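Methyl-accepting chemotaxis protein, putative (Geobacter sulfurreducens, PDB 3OOV) probably serves as a chemotaxis receptor whose GAF domain takes part in sensing or relaying a signal towards the motility machinery. Local coordinates at residues A[118-123]-A[128-133]; A[19-24]-A[37-42]. All blocks are in the same frame, centred on the assembly; numbering follows the deposited sequence.

Contact 1: A[118-123]-A[128-133]; sequences CPIVVK and GVFAVD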
# COMPACT_ATOMS: atom_id res chain seq x y z
N CYS A 118 -6.47 -4.73 -4.23
CA CYS A 118 -6.88 -4.29 -2.92
C CYS A 118 -7.42 -5.53 -2.16
O CYS A 118 -8.21 -6.26 -2.70
CB CYS A 118 -7.92 -3.20 -3.05
SG CYS A 118 -8.64 -2.79 -1.45
N PRO A 119 -6.91 -5.80 -0.95
CA PRO A 119 -7.29 -7.05 -0.26
C PRO A 119 -8.68 -6.87 0.33
O PRO A 119 -9.06 -5.74 0.63
CB PRO A 119 -6.25 -7.15 0.88
CG PRO A 119 -5.95 -5.61 1.24
CD PRO A 119 -6.02 -4.93 -0.14
N ILE A 120 -9.45 -7.94 0.43
CA ILE A 120 -10.71 -7.90 1.19
C ILE A 120 -10.34 -8.52 2.54
O ILE A 120 -9.87 -9.64 2.60
CB ILE A 120 -11.79 -8.73 0.48
CG1 ILE A 120 -12.07 -8.13 -0.94
CG2 ILE A 120 -13.08 -8.81 1.41
CD1 ILE A 120 -12.72 -9.12 -1.92
N VAL A 121 -10.51 -7.78 3.62
CA VAL A 121 -9.90 -8.22 4.87
C VAL A 121 -11.00 -8.38 5.87
O VAL A 121 -11.84 -7.47 6.07
CB VAL A 121 -8.81 -7.21 5.41
CG1 VAL A 121 -8.28 -7.66 6.80
CG2 VAL A 121 -7.62 -7.07 4.42
N VAL A 122 -11.04 -9.57 6.47
CA VAL A 122 -11.97 -9.84 7.57
C VAL A 122 -11.16 -10.20 8.83
O VAL A 122 -10.29 -11.07 8.79
CB VAL A 122 -13.02 -10.90 7.14
CG1 VAL A 122 -13.57 -11.68 8.36
CG2 VAL A 122 -14.14 -10.23 6.35
N LYS A 123 -11.36 -9.43 9.89
CA LYS A 123 -10.69 -9.63 11.18
C LYS A 123 -9.18 -9.87 11.08
O LYS A 123 -8.64 -10.85 11.62
CB LYS A 123 -11.38 -10.73 12.03
CG LYS A 123 -12.46 -10.16 13.02
CD LYS A 123 -13.94 -10.26 12.54
CE LYS A 123 -14.66 -11.51 13.13
NZ LYS A 123 -16.04 -11.86 12.52
N GLY A 128 -9.88 -12.44 0.16
CA GLY A 128 -9.96 -12.36 -1.31
C GLY A 128 -9.39 -11.01 -1.74
O GLY A 128 -8.85 -10.33 -0.91
N VAL A 129 -9.59 -10.61 -3.00
CA VAL A 129 -9.06 -9.37 -3.58
C VAL A 129 -10.02 -8.71 -4.58
O VAL A 129 -10.79 -9.40 -5.32
CB VAL A 129 -7.61 -9.56 -4.28
CG1 VAL A 129 -6.54 -10.10 -3.31
CG2 VAL A 129 -7.66 -10.49 -5.48
N PHE A 130 -9.97 -7.38 -4.63
CA PHE A 130 -10.44 -6.63 -5.80
C PHE A 130 -9.24 -6.34 -6.67
O PHE A 130 -8.23 -5.87 -6.17
CB PHE A 130 -11.01 -5.29 -5.38
CG PHE A 130 -12.38 -5.35 -4.88
CD1 PHE A 130 -12.69 -6.07 -3.73
CD2 PHE A 130 -13.39 -4.65 -5.54
CE1 PHE A 130 -14.01 -6.11 -3.22
CE2 PHE A 130 -14.71 -4.67 -5.07
CZ PHE A 130 -15.04 -5.39 -3.89
N ALA A 131 -9.31 -6.65 -7.96
CA ALA A 131 -8.26 -6.23 -8.91
C ALA A 131 -9.00 -5.30 -9.90
O ALA A 131 -9.94 -5.73 -10.56
CB ALA A 131 -7.69 -7.48 -9.65
N VAL A 132 -8.55 -4.05 -10.02
CA VAL A 132 -9.28 -3.03 -10.76
C VAL A 132 -8.32 -2.34 -11.76
O VAL A 132 -7.12 -2.13 -11.45
CB VAL A 132 -9.96 -1.97 -9.86
CG1 VAL A 132 -10.76 -0.90 -10.71
CG2 VAL A 132 -10.95 -2.60 -8.87
N ASP A 133 -8.82 -2.06 -12.98
CA ASP A 133 -8.04 -1.34 -13.97
C ASP A 133 -8.91 -0.52 -14.93
O ASP A 133 -10.11 -0.80 -15.10
CB ASP A 133 -7.06 -2.23 -14.73
CG ASP A 133 -7.74 -3.08 -15.78
OD1 ASP A 133 -8.06 -2.49 -16.85
OD2 ASP A 133 -8.01 -4.32 -15.54

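Contact 2: A[19-24]-A[37-42]; sequences EVLRLC and VNILMA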
# COMPACT_ATOMS: atom_id res chain seq x y z
N GLU A 19 -23.31 -12.96 -4.75
CA GLU A 19 -24.19 -11.92 -5.24
C GLU A 19 -23.74 -10.53 -4.75
O GLU A 19 -23.79 -9.55 -5.49
CB GLU A 19 -25.63 -12.23 -4.83
CG GLU A 19 -26.70 -11.31 -5.32
CD GLU A 19 -28.08 -11.82 -4.89
OE1 GLU A 19 -28.83 -12.26 -5.80
OE2 GLU A 19 -28.39 -11.82 -3.66
N VAL A 20 -23.30 -10.46 -3.50
CA VAL A 20 -22.86 -9.22 -2.93
C VAL A 20 -21.58 -8.75 -3.64
O VAL A 20 -21.37 -7.55 -3.82
CB VAL A 20 -22.53 -9.40 -1.47
CG1 VAL A 20 -21.63 -8.27 -0.92
CG2 VAL A 20 -23.85 -9.53 -0.64
N LEU A 21 -20.74 -9.70 -4.02
CA LEU A 21 -19.51 -9.41 -4.73
C LEU A 21 -19.87 -8.93 -6.14
O LEU A 21 -19.38 -7.89 -6.56
CB LEU A 21 -18.63 -10.66 -4.75
CG LEU A 21 -18.16 -10.99 -3.32
CD1 LEU A 21 -17.33 -12.25 -3.31
CD2 LEU A 21 -17.35 -9.84 -2.66
N ARG A 22 -20.79 -9.62 -6.81
CA ARG A 22 -21.21 -9.18 -8.11
C ARG A 22 -21.76 -7.72 -8.11
O ARG A 22 -21.35 -6.89 -8.93
CB ARG A 22 -22.14 -10.19 -8.81
CG ARG A 22 -21.41 -11.46 -9.28
CD ARG A 22 -22.30 -12.37 -10.16
NE ARG A 22 -23.57 -12.65 -9.50
CZ ARG A 22 -23.86 -13.74 -8.77
NH1 ARG A 22 -22.98 -14.72 -8.59
NH2 ARG A 22 -25.06 -13.83 -8.20
N LEU A 23 -22.57 -7.41 -7.12
CA LEU A 23 -23.14 -6.06 -6.95
C LEU A 23 -22.11 -5.01 -6.60
O LEU A 23 -22.21 -3.85 -7.06
CB LEU A 23 -24.17 -6.06 -5.83
CG LEU A 23 -25.53 -6.69 -6.06
CD1 LEU A 23 -26.20 -7.01 -4.67
CD2 LEU A 23 -26.46 -5.72 -6.93
N CYS A 24 -21.13 -5.39 -5.77
CA CYS A 24 -19.99 -4.50 -5.59
C CYS A 24 -19.28 -4.17 -6.92
O CYS A 24 -18.84 -3.03 -7.13
CB CYS A 24 -18.96 -5.11 -4.65
SG CYS A 24 -19.41 -4.97 -2.93
N VAL A 37 -13.38 -4.67 -13.23
CA VAL A 37 -13.48 -4.90 -11.80
C VAL A 37 -13.56 -6.39 -11.63
O VAL A 37 -14.54 -7.04 -12.08
CB VAL A 37 -14.67 -4.20 -11.12
CG1 VAL A 37 -14.72 -4.54 -9.60
CG2 VAL A 37 -14.55 -2.66 -11.33
N ASN A 38 -12.50 -6.91 -11.05
CA ASN A 38 -12.32 -8.35 -10.87
C ASN A 38 -12.33 -8.65 -9.37
O ASN A 38 -11.69 -7.93 -8.55
CB ASN A 38 -11.07 -8.88 -11.59
CG ASN A 38 -11.11 -8.59 -13.09
OD1 ASN A 38 -12.02 -9.05 -13.82
ND2 ASN A 38 -10.14 -7.77 -13.58
N ILE A 39 -13.12 -9.64 -8.98
CA ILE A 39 -13.14 -10.03 -7.56
C ILE A 39 -12.92 -11.54 -7.41
O ILE A 39 -13.62 -12.34 -8.02
CB ILE A 39 -14.45 -9.63 -6.86
CG1 ILE A 39 -14.72 -8.15 -7.06
CG2 ILE A 39 -14.40 -10.00 -5.30
CD1 ILE A 39 -16.16 -7.73 -6.54
N LEU A 40 -11.89 -11.90 -6.64
CA LEU A 40 -11.48 -13.29 -6.45
C LEU A 40 -11.49 -13.58 -4.96
O LEU A 40 -11.07 -12.71 -4.17
CB LEU A 40 -10.09 -13.52 -7.00
CG LEU A 40 -10.00 -13.17 -8.53
CD1 LEU A 40 -9.41 -11.78 -8.70
CD2 LEU A 40 -9.19 -14.17 -9.36
N MSE A 41 -12.00 -14.76 -4.60
CA MSE A 41 -12.17 -15.20 -3.19
C MSE A 41 -11.33 -16.44 -2.90
O MSE A 41 -11.30 -17.39 -3.72
CB MSE A 41 -13.65 -15.46 -2.92
CG MSE A 41 -14.45 -14.14 -3.06
SE MSE A 41 -14.05 -12.86 -1.55
CE MSE A 41 -14.76 -13.95 -0.17
N ALA A 42 -10.56 -16.41 -1.81
CA ALA A 42 -9.75 -17.59 -1.43
C ALA A 42 -10.65 -18.79 -1.11
O ALA A 42 -11.78 -18.62 -0.55
CB ALA A 42 -8.93 -17.26 -0.19

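Contact 1: A[118-123]-A[128-133]
C118 and F130 form a hydrogen-bonded antiparallel pair and P119 and V129 the non-hydrogen-bonded pair after it, on strand axes that approach to 4.4 Å with their directions 151° apart. The two segments belong to the beta hairpin of strands 115-122 and 125-133, part of the antiparallel sheet of the GAF domain. The first pair is closed twice, from C118 N to F130 O (2.9 Å) and from F130 N to C118 O (2.8 Å). A third bond, I120 N to G128 O (2.8 Å), is almost straight at the hydrogen. P119, which has no N-H to give, falls at a position where this pairing asks for none.

Side chains alternate between the faces of the hairpin. P119 and V129 share one face; C118, I120 and F130 share the other, where I39 of strand 36-42 touches both I120 and F130. The main side-chain contact is I120 against F130, the two crossing at about a right angle. I120 CG1 lies at the ring edge, in its plane, 3.5 Å from F130 CD1, and CD1 of I120 is equally close to F130 CE1. With CG1 anti to the carbonyl carbon (chi1 -62°), the ethyl branch is carried over G128, which has no side chain to obstruct it. An alanine here would lack both branches and would probably open a gap beside the CD1–CE1 edge of F130, leaving the ring freer to shift. Three backbone bonds thus set the strand register, while I120 against F130 supplies most of the side-chain contact, all of it apolar.

Contact 2: A[19-24]-A[37-42]
In the helix-on-sheet layer of the GAF fold, L21 and C24 of helix 17-31 pack on I39 and M41 of strand 36-42, a strand from the middle of the antiparallel sheet. The short axes come within 9.0 Å and run nearly antiparallel, at 158°, a spacing that leaves room for one interlocked layer of side chains. I39 and M41, two residues apart on the strand, both direct their CB atoms to the helix; L21 touches both of them, C24 only I39.

L21 divides its two methyls between the strand residues. CD2 meets I39 CG2 at 4.0 Å, the two side chains crossing obliquely. CD1 reaches M41, a selenomethionine, tip to tip, and is pressed to 3.5 Å from M41 CG, tighter than ordinary van der Waals contact. The bend of the M41 chain at chi2 (-70°) turns SE back to 3.8 Å from L21 CD1, rather than letting it extend away from the leucine. Helix 143-167 packs on the same side chains, A156 on L21 and I160 on M41, while F130 of the neighbouring strand borders C24. The interface is therefore plain hydrophobic core packing between a helix and the sheet.

The longer branch of I39 reaches the helix backbone at L21. Its terminal CD1 comes 4.3 Å from C24 CB, and the same methyl sits 3.2 Å from the carbonyl oxygen L21 O.

How the contacts relate
From the N terminus, contact 2 comes first: helix segment 19-24 is met by strand segment 37-42 after an intervening 12 residues, mostly helical. The chain then builds strands 48-55, 66-68 and 86-88 and helix 74-82 before contact 1 closes the short turn of hairpin 115-122/125-133. The two loops follow in series and neither nest nor cross. They join in space, with centres 9 Å apart, because strand 36-42 lies beside strand 125-133; V129 N to L40 O and A131 N to N38 O, both 2.8 Å, are probable hydrogen bonds. Helix 17-31 is thereby linked through strand 36-42 to the late hairpin, and helix 143-167 touches both contacts.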